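Local coordinates for protein 16S rRNA aminocarboxypropyltransferase (PDB 5APG) that probably transfers the aminocarboxypropyl group of S-adenosylmethionine onto N1-methylpseudouridine in 16S ribosomal RNA, the last step in making a hypermodified nucleotide, at residues C71-A76 and P107-T112; R90-L95 and N172-L177; A119-G124 and K148-Y153. All coordinates share one frame; numbering follows the deposited sequence.

In the fold
Going along the chain from the N terminus, strand 66-70 leads into 71-76, which contact 1 joins to 107-112, closing a loop that includes helix 73-83 and strand 89-91. Contact 2 starts within that loop and ties 90-95, the end of strand 89-91 and the loop after it, to helix 170-182, so contacts 1 and 2 cross. Contact 3 ties helix 112-122 to helix 141-153; it opens after contact 1 has closed and lies wholly within the span of contact 2. Contacts 1 and 2 touch and share the bound cofactor analogue, EEM. Contact 3 meets contact 2 through P94, but its nearest atoms are about 7 Å from contact 1.

Contact 1 of 3, residues C71-A76 and P107-T112; sequences CSWKRA and PYILST. With EEM ([(3S)-3-amino-4-hydroxy-4-oxo-butyl]-[[(2S,3S,4R,5R)-5-(6-aminopurin-9-yl)-3,4-dihydroxy-oxolan-2-yl]methyl]-methyl-selanium), chain D.
W73 projects from the start of helix 73-83 into the loop 107-112, and its indole is held between I109 and the bound selenium analogue of S-adenosylmethionine, EEM. From CB the chain passes to CG, which lies between I109 CG2 and the ligand methyl, EEM CE. W73 CD1 meets EEM CG at 3.7 Å. The next atom, W73 NE1, donates a hydrogen bond to L110 O at 3.2 Å; the acceptor lies in the indole plane, but the donor stands 44° out of the carbonyl plane and the N-H is bent (140°). W73 CE2 is 3.5 Å from I109 CG2, which sits over the five-membered ring as a CH-pi contact. The I109 chi1 of -54° sets CG2 anti to the backbone N, where it meets the indole face; I109 CD1 lies near W73 CZ3. At the far rim, W73 CZ2 reaches EEM C8 at 3.5 Å, while CH2 meets adenine N7. On the opposite face from I109, EEM CE lies over the centre of the indole and is 3.8 Å from A76 CB. With an alanine in place of W73, the ligand methyl would probably lose its flat wall and L110 O its indole N-H partner. The loop supplies backbone bonds at both ends of the ligand: EEM N6 donates to Y108 O at 2.9 Å, above one face of the Y108 ring, and T112 N donates to EEM O at 2.9 Å. T112 N lies at the start of helix 112-122, whose dipole would probably favour the ligand carboxylate. Burying CE among W73, A76 and C71 in this SPOUT-fold pocket is consistent with an enzyme that keeps the methyl group out of reaction and transfers the aminocarboxypropyl chain.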
loop_
_atom_site.group_PDB
_atom_site.type_symbol
_atom_site.label_atom_id
_atom_site.label_comp_id
_atom_site.label_asym_id
_atom_site.label_seq_id
_atom_site.Cartn_x
_atom_site.Cartn_y
_atom_site.Cartn_z
ATOM N N CYS A 71 -8.426 0.862 -6.799
ATOM C CA CYS A 71 -9.169 0.190 -7.860
ATOM C C CYS A 71 -9.350 -1.263 -7.462
ATOM O O CYS A 71 -8.892 -1.662 -6.406
ATOM C CB CYS A 71 -8.433 0.307 -9.193
ATOM S SG CYS A 71 -6.787 -0.459 -9.197
ATOM N N SER A 72 -10.014 -2.061 -8.285
ATOM C CA SER A 72 -10.108 -3.485 -7.989
ATOM C C SER A 72 -8.760 -4.141 -8.262
ATOM O O SER A 72 -7.992 -3.662 -9.098
ATOM C CB SER A 72 -11.204 -4.150 -8.823
ATOM O OG SER A 72 -10.814 -4.230 -10.181
ATOM N N TRP A 73 -8.462 -5.231 -7.561
ATOM C CA TRP A 73 -7.215 -5.947 -7.813
ATOM C C TRP A 73 -7.213 -6.584 -9.199
ATOM O O TRP A 73 -6.154 -6.796 -9.791
ATOM C CB TRP A 73 -6.966 -7.005 -6.736
ATOM C CG TRP A 73 -6.222 -6.448 -5.554
ATOM C CD1 TRP A 73 -6.729 -6.173 -4.318
ATOM C CD2 TRP A 73 -4.838 -6.073 -5.514
ATOM N NE1 TRP A 73 -5.743 -5.660 -3.506
ATOM C CE2 TRP A 73 -4.574 -5.584 -4.218
ATOM C CE3 TRP A 73 -3.796 -6.107 -6.448
ATOM C CZ2 TRP A 73 -3.314 -5.140 -3.828
ATOM C CZ3 TRP A 73 -2.542 -5.660 -6.060
ATOM C CH2 TRP A 73 -2.312 -5.183 -4.760
ATOM N N LYS A 74 -8.401 -6.867 -9.726
ATOM C CA LYS A 74 -8.519 -7.432 -11.066
ATOM C C LYS A 74 -8.047 -6.444 -12.131
ATOM O O LYS A 74 -7.566 -6.845 -13.191
ATOM C CB LYS A 74 -9.962 -7.868 -11.347
ATOM C CG LYS A 74 -10.133 -8.591 -12.679
ATOM C CD LYS A 74 -11.419 -9.402 -12.728
ATOM C CE LYS A 74 -11.629 -10.005 -14.111
ATOM N NZ LYS A 74 -10.502 -10.896 -14.514
ATOM N N ARG A 75 -8.168 -5.151 -11.839
ATOM C CA ARG A 75 -7.743 -4.105 -12.769
ATOM C C ARG A 75 -6.397 -3.473 -12.406
ATOM O O ARG A 75 -5.857 -2.686 -13.182
ATOM C CB ARG A 75 -8.798 -2.996 -12.848
ATOM C CG ARG A 75 -10.089 -3.389 -13.546
ATOM C CD ARG A 75 -10.614 -2.221 -14.366
ATOM N NE ARG A 75 -9.600 -1.734 -15.299
ATOM C CZ ARG A 75 -9.626 -0.541 -15.882
ATOM N NH1 ARG A 75 -10.617 0.305 -15.629
ATOM N NH2 ARG A 75 -8.656 -0.189 -16.717
ATOM N N ALA A 76 -5.867 -3.813 -11.233
ATOM C CA ALA A 76 -4.724 -3.097 -10.663
ATOM C C ALA A 76 -3.488 -3.081 -11.562
ATOM O O ALA A 76 -2.842 -2.044 -11.713
ATOM C CB ALA A 76 -4.367 -3.684 -9.305
ATOM N N PRO A 107 -0.092 -13.353 1.370
ATOM C CA PRO A 107 0.968 -12.361 1.165
ATOM C C PRO A 107 0.676 -11.300 0.100
ATOM O O PRO A 107 -0.003 -11.577 -0.892
ATOM C CB PRO A 107 2.160 -13.223 0.731
ATOM C CG PRO A 107 1.535 -14.400 0.061
ATOM C CD PRO A 107 0.293 -14.683 0.864
ATOM N N TYR A 108 1.187 -10.094 0.352
ATOM C CA TYR A 108 1.347 -9.021 -0.636
ATOM C C TYR A 108 0.073 -8.288 -1.040
ATOM O O TYR A 108 0.093 -7.070 -1.218
ATOM C CB TYR A 108 2.021 -9.560 -1.902
ATOM C CG TYR A 108 2.620 -8.475 -2.772
ATOM C CD1 TYR A 108 3.646 -7.669 -2.294
ATOM C CD2 TYR A 108 2.162 -8.255 -4.065
ATOM C CE1 TYR A 108 4.203 -6.677 -3.077
ATOM C CE2 TYR A 108 2.714 -7.260 -4.860
ATOM C CZ TYR A 108 3.731 -6.471 -4.354
ATOM O OH TYR A 108 4.291 -5.484 -5.130
ATOM N N ILE A 109 -1.025 -9.014 -1.208
ATOM C CA ILE A 109 -2.253 -8.408 -1.713
ATOM C C ILE A 109 -3.032 -7.743 -0.578
ATOM O O ILE A 109 -3.858 -8.379 0.074
ATOM C CB ILE A 109 -3.141 -9.453 -2.419
ATOM C CG1 ILE A 109 -2.343 -10.182 -3.511
ATOM C CG2 ILE A 109 -4.392 -8.803 -2.990
ATOM C CD1 ILE A 109 -1.743 -9.261 -4.558
ATOM N N LEU A 110 -2.766 -6.457 -0.352
ATOM C CA LEU A 110 -3.341 -5.749 0.787
ATOM C C LEU A 110 -4.521 -4.868 0.396
ATOM O O LEU A 110 -4.638 -4.449 -0.754
ATOM C CB LEU A 110 -2.274 -4.884 1.469
ATOM C CG LEU A 110 -0.951 -5.578 1.812
ATOM C CD1 LEU A 110 -0.000 -4.606 2.506
ATOM C CD2 LEU A 110 -1.193 -6.811 2.679
ATOM N N SER A 111 -5.387 -4.583 1.365
ATOM C CA SER A 111 -6.413 -3.567 1.175
ATOM C C SER A 111 -5.742 -2.202 1.112
ATOM O O SER A 111 -4.594 -2.045 1.531
ATOM C CB SER A 111 -7.445 -3.600 2.306
ATOM O OG SER A 111 -6.881 -3.166 3.539
ATOM N N THR A 112 -6.451 -1.217 0.574
ATOM C CA THR A 112 -5.901 0.125 0.471
ATOM C C THR A 112 -5.529 0.660 1.859
ATOM O O THR A 112 -4.470 1.265 2.032
ATOM C CB THR A 112 -6.889 1.076 -0.230
ATOM O OG1 THR A 112 -7.098 0.626 -1.575
ATOM C CG2 THR A 112 -6.340 2.506 -0.263
HETATM C C2 EEM D . 1.993 -1.441 -3.040
HETATM N N3 EEM D . 0.791 -0.963 -2.925
HETATM C C4 EEM D . -0.186 -1.728 -2.472
HETATM C "C1'" EEM D . -2.229 -0.253 -2.383
HETATM C "C2'" EEM D . -2.261 0.047 -3.902
HETATM C "C3'" EEM D . -3.455 -0.546 -4.290
HETATM C "C4'" EEM D . -4.367 -0.434 -3.310
HETATM C "C5'" EEM D . -5.238 -1.621 -3.124
HETATM O O EEM D . -9.247 -1.645 0.159
HETATM C C EEM D . -10.091 -2.014 -0.609
HETATM O OXT EEM D . -11.251 -1.669 -0.466
HETATM C CA EEM D . -9.721 -2.874 -1.798
HETATM N N EEM D . -10.936 -3.324 -2.418
HETATM C CB EEM D . -8.895 -1.990 -2.720
HETATM C CG EEM D . -8.135 -2.739 -3.795
HETATM SE SE EEM D . -6.635 -1.645 -4.487
HETATM C CE EEM D . -5.830 -2.505 -6.025
HETATM O "O4'" EEM D . -3.427 -0.437 -2.008
HETATM O "O3'" EEM D . -3.894 -0.104 -5.634
HETATM O "O2'" EEM D . -2.419 1.470 -3.928
HETATM N N9 EEM D . -1.494 -1.541 -2.246
HETATM C C8 EEM D . -1.958 -2.688 -1.791
HETATM N N7 EEM D . -1.015 -3.601 -1.730
HETATM C C5 EEM D . 0.130 -3.032 -2.146
HETATM N N1 EEM D . 2.347 -2.674 -2.745
HETATM C C6 EEM D . 1.460 -3.514 -2.299
HETATM N N6 EEM D . 1.802 -4.845 -1.991
#

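Contact 2 of 3, residues R90-L95 and N172-L177; sequences RRRLPL and NGLEQL. With EEM ([(3S)-3-amino-4-hydroxy-4-oxo-butyl]-[[(2S,3S,4R,5R)-5-(6-aminopurin-9-yl)-3,4-dihydroxy-oxolan-2-yl]methyl]-methyl-selanium), chain D.
L174 lays its CD1 methyl over one face of the R92 guanidinium, where it is 3.5 Å from R92 NE and offset toward the rim of the flat group. The two side chains cross at about a right angle. In this SPOUT-class fold the contact joins the cofactor-binding loop that follows strand 89-91 to the C-terminal helix 170-182. R92 leaves the backbone with CG between its N and carbonyl carbon (chi1 66°) and then runs extended from CG to NE, which brings CD and NE together against the leucine methyl; R92 CD is 3.6 Å from L174 CD1. The polar end is tied down separately: R92 NH1 donates to L93 O at 3.1 Å with a bent N-H (139°), and it also forms a salt bridge with E161, whose carboxylate accepts from L95 N as well. Apolar cover on one face together with these bonds should limit rotation of the guanidinium. The second leucine methyl, L174 CD2, meets L95 CD1 at the looser distance of 4.2 Å, and Y108 of the loop 107-112 touches R92, L95 and L174, so this cluster backs the wall of the pocket. L165 of helix 160-165 touches both L95 and L174 and extends the apolar cluster. Between R92 and L95 the backbone turns to the ligand. L93 CB and CG pack against the adenine, 3.6 Å separating L93 CB from EEM N1, and L93 N donates an almost straight hydrogen bond (167°) to that same EEM N1 at 3.1 Å.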
loop_
_atom_site.group_PDB
_atom_site.type_symbol
_atom_site.label_atom_id
_atom_site.label_comp_id
_atom_site.label_asym_id
_atom_site.label_seq_id
_atom_site.Cartn_x
_atom_site.Cartn_y
_atom_site.Cartn_z
ATOM N N ARG A 90 7.746 5.728 -7.666
ATOM C CA ARG A 90 6.929 4.521 -7.592
ATOM C C ARG A 90 7.575 3.471 -6.701
ATOM O O ARG A 90 8.719 3.076 -6.927
ATOM C CB ARG A 90 6.699 3.951 -8.996
ATOM C CG ARG A 90 6.029 4.930 -9.954
ATOM C CD ARG A 90 6.065 4.421 -11.394
ATOM N NE ARG A 90 5.202 3.260 -11.595
ATOM C CZ ARG A 90 5.007 2.671 -12.770
ATOM N NH1 ARG A 90 5.617 3.138 -13.854
ATOM N NH2 ARG A 90 4.204 1.620 -12.867
ATOM N N ARG A 91 6.836 3.019 -5.693
ATOM C CA ARG A 91 7.347 2.033 -4.744
ATOM C C ARG A 91 6.306 0.964 -4.420
ATOM O O ARG A 91 5.150 1.282 -4.135
ATOM C CB ARG A 91 7.793 2.716 -3.443
ATOM C CG ARG A 91 8.971 3.681 -3.587
ATOM C CD ARG A 91 10.257 2.940 -4.004
ATOM N NE ARG A 91 11.416 3.831 -4.048
ATOM C CZ ARG A 91 11.819 4.495 -5.128
ATOM N NH1 ARG A 91 11.157 4.380 -6.277
ATOM N NH2 ARG A 91 12.890 5.279 -5.063
ATOM N N ARG A 92 6.712 -0.301 -4.459
ATOM C CA ARG A 92 5.855 -1.355 -3.931
ATOM C C ARG A 92 6.069 -1.407 -2.431
ATOM O O ARG A 92 7.046 -0.862 -1.916
ATOM C CB ARG A 92 6.160 -2.722 -4.561
ATOM C CG ARG A 92 7.546 -3.297 -4.228
ATOM C CD ARG A 92 7.627 -4.767 -4.651
ATOM N NE ARG A 92 8.934 -5.384 -4.421
ATOM C CZ ARG A 92 9.310 -5.958 -3.282
ATOM N NH1 ARG A 92 8.489 -5.977 -2.239
ATOM N NH2 ARG A 92 10.516 -6.504 -3.179
ATOM N N LEU A 93 5.150 -2.045 -1.720
ATOM C CA LEU A 93 5.386 -2.305 -0.315
ATOM C C LEU A 93 6.241 -3.552 -0.190
ATOM O O LEU A 93 6.133 -4.460 -1.007
ATOM C CB LEU A 93 4.074 -2.480 0.450
ATOM C CG LEU A 93 3.265 -1.199 0.652
ATOM C CD1 LEU A 93 1.892 -1.561 1.163
ATOM C CD2 LEU A 93 3.981 -0.259 1.619
ATOM N N PRO A 94 7.106 -3.592 0.830
ATOM C CA PRO A 94 7.774 -4.850 1.162
ATOM C C PRO A 94 6.733 -5.890 1.542
ATOM O O PRO A 94 5.605 -5.534 1.906
ATOM C CB PRO A 94 8.674 -4.483 2.353
ATOM C CG PRO A 94 8.140 -3.208 2.869
ATOM C CD PRO A 94 7.538 -2.488 1.701
ATOM N N LEU A 95 7.110 -7.159 1.462
ATOM C CA LEU A 95 6.161 -8.254 1.583
ATOM C C LEU A 95 5.519 -8.325 2.963
ATOM O O LEU A 95 6.209 -8.447 3.979
ATOM C CB LEU A 95 6.852 -9.579 1.263
ATOM C CG LEU A 95 5.894 -10.768 1.185
ATOM C CD1 LEU A 95 4.965 -10.622 -0.011
ATOM C CD2 LEU A 95 6.669 -12.061 1.115
ATOM N N ASN A 172 9.424 -12.725 -9.756
ATOM C CA ASN A 172 8.506 -13.666 -10.392
ATOM C C ASN A 172 7.346 -14.040 -9.472
ATOM O O ASN A 172 6.202 -14.177 -9.915
ATOM C CB ASN A 172 9.249 -14.927 -10.835
ATOM C CG ASN A 172 8.329 -15.946 -11.487
ATOM O OD1 ASN A 172 7.908 -15.775 -12.632
ATOM N ND2 ASN A 172 8.024 -17.021 -10.764
ATOM N N GLY A 173 7.652 -14.191 -8.189
ATOM C CA GLY A 173 6.659 -14.556 -7.202
ATOM C C GLY A 173 5.586 -13.492 -7.065
ATOM O O GLY A 173 4.398 -13.803 -7.036
ATOM N N LEU A 174 6.003 -12.233 -6.988
ATOM C CA LEU A 174 5.054 -11.130 -6.886
ATOM C C LEU A 174 4.198 -11.013 -8.146
ATOM O O LEU A 174 2.992 -10.770 -8.061
ATOM C CB LEU A 174 5.780 -9.811 -6.632
ATOM C CG LEU A 174 6.641 -9.721 -5.372
ATOM C CD1 LEU A 174 7.246 -8.323 -5.251
ATOM C CD2 LEU A 174 5.830 -10.074 -4.124
ATOM N N GLU A 175 4.827 -11.170 -9.309
ATOM C CA GLU A 175 4.111 -11.097 -10.579
ATOM C C GLU A 175 3.026 -12.168 -10.648
ATOM O O GLU A 175 1.939 -11.930 -11.172
ATOM C CB GLU A 175 5.083 -11.231 -11.763
ATOM C CG GLU A 175 6.057 -10.054 -11.881
ATOM C CD GLU A 175 7.096 -10.224 -12.982
ATOM O OE1 GLU A 175 7.210 -11.330 -13.551
ATOM O OE2 GLU A 175 7.813 -9.239 -13.274
ATOM N N GLN A 176 3.312 -13.339 -10.089
ATOM C CA GLN A 176 2.355 -14.437 -10.118
ATOM C C GLN A 176 1.183 -14.237 -9.151
ATOM O O GLN A 176 0.042 -14.555 -9.486
ATOM C CB GLN A 176 3.053 -15.763 -9.817
ATOM C CG GLN A 176 2.093 -16.921 -9.624
ATOM C CD GLN A 176 1.309 -17.260 -10.882
ATOM O OE1 GLN A 176 1.677 -16.864 -11.989
ATOM N NE2 GLN A 176 0.219 -18.000 -10.715
ATOM N N LEU A 177 1.461 -13.724 -7.954
ATOM C CA LEU A 177 0.393 -13.457 -6.988
ATOM C C LEU A 177 -0.645 -12.504 -7.564
ATOM O O LEU A 177 -1.839 -12.627 -7.289
ATOM C CB LEU A 177 0.951 -12.877 -5.686
ATOM C CG LEU A 177 1.896 -13.759 -4.869
ATOM C CD1 LEU A 177 2.342 -13.018 -3.614
ATOM C CD2 LEU A 177 1.228 -15.085 -4.517
HETATM C C2 EEM D . 1.993 -1.441 -3.040
HETATM N N3 EEM D . 0.791 -0.963 -2.925
HETATM C C4 EEM D . -0.186 -1.728 -2.472
HETATM C "C1'" EEM D . -2.229 -0.253 -2.383
HETATM C "C2'" EEM D . -2.261 0.047 -3.902
HETATM C "C3'" EEM D . -3.455 -0.546 -4.290
HETATM C "C4'" EEM D . -4.367 -0.434 -3.310
HETATM C "C5'" EEM D . -5.238 -1.621 -3.124
HETATM O O EEM D . -9.247 -1.645 0.159
HETATM C C EEM D . -10.091 -2.014 -0.609
HETATM O OXT EEM D . -11.251 -1.669 -0.466
HETATM C CA EEM D . -9.721 -2.874 -1.798
HETATM N N EEM D . -10.936 -3.324 -2.418
HETATM C CB EEM D . -8.895 -1.990 -2.720
HETATM C CG EEM D . -8.135 -2.739 -3.795
HETATM SE SE EEM D . -6.635 -1.645 -4.487
HETATM C CE EEM D . -5.830 -2.505 -6.025
HETATM O "O4'" EEM D . -3.427 -0.437 -2.008
HETATM O "O3'" EEM D . -3.894 -0.104 -5.634
HETATM O "O2'" EEM D . -2.419 1.470 -3.928
HETATM N N9 EEM D . -1.494 -1.541 -2.246
HETATM C C8 EEM D . -1.958 -2.688 -1.791
HETATM N N7 EEM D . -1.015 -3.601 -1.730
HETATM C C5 EEM D . 0.130 -3.032 -2.146
HETATM N N1 EEM D . 2.347 -2.674 -2.745
HETATM C C6 EEM D . 1.460 -3.514 -2.299
HETATM N N6 EEM D . 1.802 -4.845 -1.991
#

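Contact 3 of 3, residues A119-G124 and K148-Y153; sequences ALYIMG and KYLERY
The backbones of I122 and Y153 come nearest here, their CA atoms 6.1 Å apart, where the C-terminal turn of helix 112-122 packs beside the end of helix 141-153. This is helix-helix packing within the SPOUT-class fold, made by four buried residues without a hydrogen bond between the two segments. The first helix ends in a Schellman motif: G124, with positive phi (93°), is its C-prime residue and sends its N to Y121 O at 3.0 Å, while F125 N bonds to L120 O. Just ahead of that end, Y121 and L150 cross at a slant. Y121 has CG anti to its backbone N (chi1 -167°), which turns the ring toward the second helix; Y121 CE1 is 3.7 Å from L150 CB, and Y121 CD1 is 4.0 Å from L150 CD2. L150 CD1 lies over the ring, and CB and CD2 lie on that same side, so the leucine covers one face of the tyrosine. Beyond CB the Y153 ring departs from I122, and its hydroxyl is hydrogen-bonded to L95 O, linking this helix pair to the loop of contact 2. P94, in that loop, touches I122 and so continues the apolar packing. I122 fits next to Y153 through both branches: I122 CG1 is 4.1 Å from Y153 CB, while I122 CG2 meets the backbone atom Y153 O at 4.0 Å.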
loop_
_atom_site.group_PDB
_atom_site.type_symbol
_atom_site.label_atom_id
_atom_site.label_comp_id
_atom_site.label_asym_id
_atom_site.label_seq_id
_atom_site.Cartn_x
_atom_site.Cartn_y
_atom_site.Cartn_z
ATOM N N ALA A 119 2.748 1.664 4.787
ATOM C CA ALA A 119 3.626 2.718 4.299
ATOM C C ALA A 119 3.975 3.687 5.425
ATOM O O ALA A 119 5.139 4.047 5.611
ATOM C CB ALA A 119 2.979 3.463 3.134
ATOM N N LEU A 120 2.957 4.107 6.170
ATOM C CA LEU A 120 3.151 4.992 7.318
ATOM C C LEU A 120 4.101 4.383 8.349
ATOM O O LEU A 120 5.036 5.039 8.818
ATOM C CB LEU A 120 1.807 5.308 7.982
ATOM C CG LEU A 120 0.847 6.218 7.210
ATOM C CD1 LEU A 120 -0.499 6.328 7.929
ATOM C CD2 LEU A 120 1.463 7.590 7.007
ATOM N N TYR A 121 3.848 3.130 8.706
ATOM C CA TYR A 121 4.668 2.438 9.697
ATOM C C TYR A 121 6.138 2.396 9.267
ATOM O O TYR A 121 7.033 2.756 10.034
ATOM C CB TYR A 121 4.142 1.019 9.920
ATOM C CG TYR A 121 4.717 0.331 11.140
ATOM C CD1 TYR A 121 5.991 -0.225 11.119
ATOM C CD2 TYR A 121 3.983 0.239 12.319
ATOM C CE1 TYR A 121 6.518 -0.853 12.235
ATOM C CE2 TYR A 121 4.501 -0.386 13.442
ATOM C CZ TYR A 121 5.767 -0.930 13.392
ATOM O OH TYR A 121 6.287 -1.552 14.503
ATOM N N ILE A 122 6.373 1.969 8.031
ATOM C CA ILE A 122 7.729 1.823 7.501
ATOM C C ILE A 122 8.469 3.160 7.498
ATOM O O ILE A 122 9.674 3.217 7.747
ATOM C CB ILE A 122 7.693 1.222 6.076
ATOM C CG1 ILE A 122 7.307 -0.256 6.146
ATOM C CG2 ILE A 122 9.046 1.367 5.368
ATOM C CD1 ILE A 122 6.668 -0.773 4.877
HETATM N N MSE A 123 7.735 4.241 7.257
HETATM C CA MSE A 123 8.348 5.559 7.188
HETATM C C MSE A 123 8.388 6.267 8.546
HETATM O O MSE A 123 8.690 7.455 8.629
HETATM C CB MSE A 123 7.615 6.413 6.152
HETATM C CG MSE A 123 7.739 5.857 4.736
HETATM SE SE MSE A 123 7.044 7.059 3.366
HETATM C CE MSE A 123 5.180 7.102 3.907
ATOM N N GLY A 124 8.086 5.531 9.611
ATOM C CA GLY A 124 8.251 6.061 10.953
ATOM C C GLY A 124 7.018 6.711 11.554
ATOM O O GLY A 124 7.088 7.289 12.637
ATOM N N LYS A 148 7.189 -8.850 13.268
ATOM C CA LYS A 148 8.598 -9.183 13.080
ATOM C C LYS A 148 9.145 -8.681 11.745
ATOM O O LYS A 148 10.309 -8.288 11.657
ATOM C CB LYS A 148 8.805 -10.691 13.192
ATOM C CG LYS A 148 8.745 -11.210 14.618
ATOM C CD LYS A 148 9.125 -12.680 14.685
ATOM C CE LYS A 148 9.220 -13.164 16.126
ATOM N NZ LYS A 148 9.874 -14.500 16.217
ATOM N N TYR A 149 8.307 -8.693 10.711
ATOM C CA TYR A 149 8.720 -8.212 9.398
ATOM C C TYR A 149 8.797 -6.691 9.402
ATOM O O TYR A 149 9.781 -6.107 8.947
ATOM C CB TYR A 149 7.747 -8.694 8.316
ATOM C CG TYR A 149 7.331 -10.135 8.489
ATOM C CD1 TYR A 149 8.280 -11.135 8.666
ATOM C CD2 TYR A 149 5.987 -10.494 8.506
ATOM C CE1 TYR A 149 7.906 -12.457 8.837
ATOM C CE2 TYR A 149 5.602 -11.813 8.679
ATOM C CZ TYR A 149 6.566 -12.787 8.846
ATOM O OH TYR A 149 6.189 -14.098 9.018
ATOM N N LEU A 150 7.753 -6.057 9.927
ATOM C CA LEU A 150 7.673 -4.602 9.991
ATOM C C LEU A 150 8.834 -3.986 10.766
ATOM O O LEU A 150 9.327 -2.917 10.401
ATOM C CB LEU A 150 6.347 -4.174 10.620
ATOM C CG LEU A 150 5.130 -4.255 9.698
ATOM C CD1 LEU A 150 3.843 -4.071 10.487
ATOM C CD2 LEU A 150 5.235 -3.220 8.582
ATOM N N GLU A 151 9.265 -4.657 11.831
ATOM C CA GLU A 151 10.396 -4.189 12.629
ATOM C C GLU A 151 11.656 -4.102 11.777
ATOM O O GLU A 151 12.423 -3.143 11.881
ATOM C CB GLU A 151 10.630 -5.108 13.835
ATOM C CG GLU A 151 11.740 -4.647 14.779
ATOM C CD GLU A 151 13.110 -5.198 14.405
ATOM O OE1 GLU A 151 13.170 -6.303 13.824
ATOM O OE2 GLU A 151 14.127 -4.529 14.693
ATOM N N ARG A 152 11.872 -5.104 10.931
ATOM C CA ARG A 152 13.016 -5.111 10.028
ATOM C C ARG A 152 12.832 -4.098 8.904
ATOM O O ARG A 152 13.751 -3.356 8.569
ATOM C CB ARG A 152 13.234 -6.511 9.446
ATOM C CG ARG A 152 13.686 -7.560 10.457
ATOM C CD ARG A 152 15.140 -7.361 10.872
ATOM N NE ARG A 152 15.297 -6.349 11.912
ATOM C CZ ARG A 152 16.298 -5.477 11.963
ATOM N NH1 ARG A 152 17.240 -5.485 11.030
ATOM N NH2 ARG A 152 16.356 -4.592 12.950
ATOM N N TYR A 153 11.634 -4.071 8.319
ATOM C CA TYR A 153 11.343 -3.130 7.235
ATOM C C TYR A 153 11.499 -1.675 7.683
ATOM O O TYR A 153 11.988 -0.833 6.928
ATOM C CB TYR A 153 9.929 -3.337 6.689
ATOM C CG TYR A 153 9.685 -4.689 6.055
ATOM C CD1 TYR A 153 10.728 -5.420 5.496
ATOM C CD2 TYR A 153 8.405 -5.226 6.006
ATOM C CE1 TYR A 153 10.499 -6.660 4.911
ATOM C CE2 TYR A 153 8.167 -6.459 5.429
ATOM C CZ TYR A 153 9.216 -7.172 4.884
ATOM O OH TYR A 153 8.966 -8.398 4.305
#